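PDB 3UTN: thiosulfate sulfurtransferase TUM1 from Saccharomyces cerevisiae, which accepts persulfide sulfur from the cysteine desulfurase NFS1 and passes it to UBA4 for 2-thiolation of the wobble uridine of tRNAs. Local coordinates for residues P96-F101 and H173-E178. Residues are numbered along the deposited sequence; the frame is centred on the assembly and turned at random. Where two conformers were deposited one is given.
Sequences PTKKVF and HYESSE
The extended chain at Tyr174-Ser176 passes the first turn of helix 98-107, nearest where the CA atoms of Lys98 and Ser176 stand 6.9 Å apart. The helix belongs to the first rhodanese domain, and the irregular segment lies in the long connection between helices 148-153 and 181-184. Thr97 is the helix N-cap, suited to it by a short hydroxyl side chain whose OG1 accepts from Val100 N (3.0 Å). Lysine has the length to span the gap: Lys98 runs out extended and bends only at its last torsion (chi4 -54°), bringing NZ onto an in-plane lone pair of Ser176 O at 2.7 Å. Lys98 NZ also forms a salt bridge with Asp102, while Glu175 OE2, 4.2 Å from Lys98 NZ, probably adds only long-range attraction. One turn further along the helix, flat, apolar Phe101 packs against Tyr174 with ring planes at 74°; the tyrosine hydroxyl is hydrogen-bonded to His139 ND1, and OG of small Ser176 to Met137 O. Cutting Tyr174 back to an alanine is likely to open a gap beside Phe101 and leave His139 without this hydroxyl partner. Phe101 CE2 meets Tyr174 CE2 at 3.4 Å, with Tyr174 OH in the plane of the phenylalanine ring, at its edge.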
loop_
_atom_site.group_PDB
_atom_site.type_symbol
_atom_site.label_atom_id
_atom_site.label_comp_id
_atom_site.label_asym_id
_atom_site.label_seq_id
_atom_site.Cartn_x
_atom_site.Cartn_y
_atom_site.Cartn_z
ATOM N N PRO A 96 10.410 -0.986 -5.491
ATOM C CA PRO A 96 11.331 -0.683 -6.569
ATOM C C PRO A 96 12.698 -0.306 -6.044
ATOM O O PRO A 96 12.835 0.144 -4.906
ATOM C CB PRO A 96 10.686 0.522 -7.261
ATOM C CG PRO A 96 9.828 1.145 -6.220
ATOM C CD PRO A 96 9.300 -0.018 -5.430
ATOM N N THR A 97 13.705 -0.508 -6.879
ATOM C CA THR A 97 15.017 0.029 -6.615
ATOM C C THR A 97 14.922 1.541 -6.718
ATOM O O THR A 97 14.029 2.083 -7.390
ATOM C CB THR A 97 16.043 -0.472 -7.644
ATOM O OG1 THR A 97 15.671 0.002 -8.943
ATOM C CG2 THR A 97 16.099 -1.996 -7.660
ATOM N N LYS A 98 15.842 2.215 -6.041
ATOM C CA LYS A 98 15.981 3.654 -6.127
ATOM C C LYS A 98 15.923 4.117 -7.581
ATOM O O LYS A 98 15.204 5.065 -7.903
ATOM C CB LYS A 98 17.301 4.076 -5.493
ATOM C CG LYS A 98 17.464 5.568 -5.290
ATOM C CD LYS A 98 18.934 5.906 -5.091
ATOM C CE LYS A 98 19.120 7.374 -4.753
ATOM N NZ LYS A 98 18.480 8.249 -5.772
ATOM N N LYS A 99 16.661 3.424 -8.451
ATOM C CA LYS A 99 16.753 3.797 -9.860
ATOM C C LYS A 99 15.422 3.642 -10.589
ATOM O O LYS A 99 14.962 4.577 -11.233
ATOM C CB LYS A 99 17.860 3.015 -10.573
ATOM C CG LYS A 99 17.757 3.048 -12.092
ATOM C CD LYS A 99 19.099 2.854 -12.775
ATOM C CE LYS A 99 19.663 4.182 -13.257
ATOM N NZ LYS A 99 18.853 4.756 -14.371
ATOM N N VAL A 100 14.808 2.468 -10.482
ATOM C CA VAL A 100 13.493 2.248 -11.076
ATOM C C VAL A 100 12.532 3.313 -10.560
ATOM O O VAL A 100 11.806 3.925 -11.333
ATOM C CB VAL A 100 12.968 0.822 -10.808
ATOM C CG1 VAL A 100 11.465 0.727 -11.038
ATOM C CG2 VAL A 100 13.699 -0.173 -11.698
ATOM N N PHE A 101 12.566 3.568 -9.258
ATOM C CA PHE A 101 11.697 4.575 -8.696
ATOM C C PHE A 101 11.971 5.959 -9.268
ATOM O O PHE A 101 11.065 6.612 -9.761
ATOM C CB PHE A 101 11.798 4.633 -7.187
ATOM C CG PHE A 101 10.909 5.668 -6.595
ATOM C CD1 PHE A 101 9.554 5.407 -6.417
ATOM C CD2 PHE A 101 11.409 6.925 -6.261
ATOM C CE1 PHE A 101 8.721 6.369 -5.883
ATOM C CE2 PHE A 101 10.577 7.888 -5.726
ATOM C CZ PHE A 101 9.230 7.609 -5.538
ATOM N N HIS A 173 13.916 15.256 -13.726
ATOM C CA HIS A 173 15.054 14.515 -13.220
ATOM C C HIS A 173 14.858 14.327 -11.747
ATOM O O HIS A 173 15.410 15.063 -10.933
ATOM C CB HIS A 173 16.355 15.239 -13.546
ATOM C CG HIS A 173 16.631 15.347 -15.027
ATOM N ND1 HIS A 173 16.085 16.310 -15.796
ATOM C CD2 HIS A 173 17.413 14.562 -15.874
ATOM C CE1 HIS A 173 16.499 16.155 -17.067
ATOM N NE2 HIS A 173 17.314 15.085 -17.113
ATOM N N TYR A 174 14.038 13.349 -11.404
ATOM C CA TYR A 174 13.716 13.083 -10.029
ATOM C C TYR A 174 14.740 12.139 -9.453
ATOM O O TYR A 174 15.031 11.090 -10.025
ATOM C CB TYR A 174 12.345 12.446 -9.939
ATOM C CG TYR A 174 11.856 12.239 -8.530
ATOM C CD1 TYR A 174 10.898 13.081 -7.986
ATOM C CD2 TYR A 174 12.337 11.190 -7.749
ATOM C CE1 TYR A 174 10.433 12.888 -6.704
ATOM C CE2 TYR A 174 11.879 10.990 -6.465
ATOM C CZ TYR A 174 10.923 11.841 -5.953
ATOM O OH TYR A 174 10.460 11.653 -4.685
ATOM N N GLU A 175 15.269 12.507 -8.302
ATOM C CA GLU A 175 16.225 11.657 -7.641
ATOM C C GLU A 175 15.934 11.642 -6.164
ATOM O O GLU A 175 16.077 12.655 -5.483
ATOM C CB GLU A 175 17.646 12.142 -7.912
ATOM C CG GLU A 175 18.711 11.137 -7.526
ATOM C CD GLU A 175 20.081 11.534 -8.024
ATOM O OE1 GLU A 175 20.155 12.271 -9.032
ATOM O OE2 GLU A 175 21.077 11.102 -7.405
ATOM N N SER A 176 15.502 10.484 -5.680
ATOM C CA SER A 176 15.283 10.288 -4.263
ATOM C C SER A 176 16.583 10.574 -3.529
ATOM O O SER A 176 17.611 9.962 -3.812
ATOM C CB SER A 176 14.829 8.860 -3.990
ATOM O OG SER A 176 14.751 8.628 -2.595
ATOM N N SER A 177 16.535 11.530 -2.610
ATOM C CA SER A 177 17.712 11.920 -1.843
ATOM C C SER A 177 17.838 11.034 -0.614
ATOM O O SER A 177 18.925 10.860 -0.063
ATOM C CB SER A 177 17.610 13.387 -1.432
ATOM O OG SER A 177 16.470 13.606 -0.625
ATOM N N GLU A 178 16.708 10.477 -0.195
ATOM C CA GLU A 178 16.648 9.602 0.961
ATOM C C GLU A 178 15.553 8.580 0.747
ATOM O O GLU A 178 14.593 8.815 0.010
ATOM C CB GLU A 178 16.365 10.399 2.238
ATOM C CG GLU A 178 15.145 11.307 2.147
ATOM C CD GLU A 178 14.839 12.036 3.441
ATOM O OE1 GLU A 178 13.921 12.886 3.436
ATOM O OE2 GLU A 178 15.501 11.758 4.463
#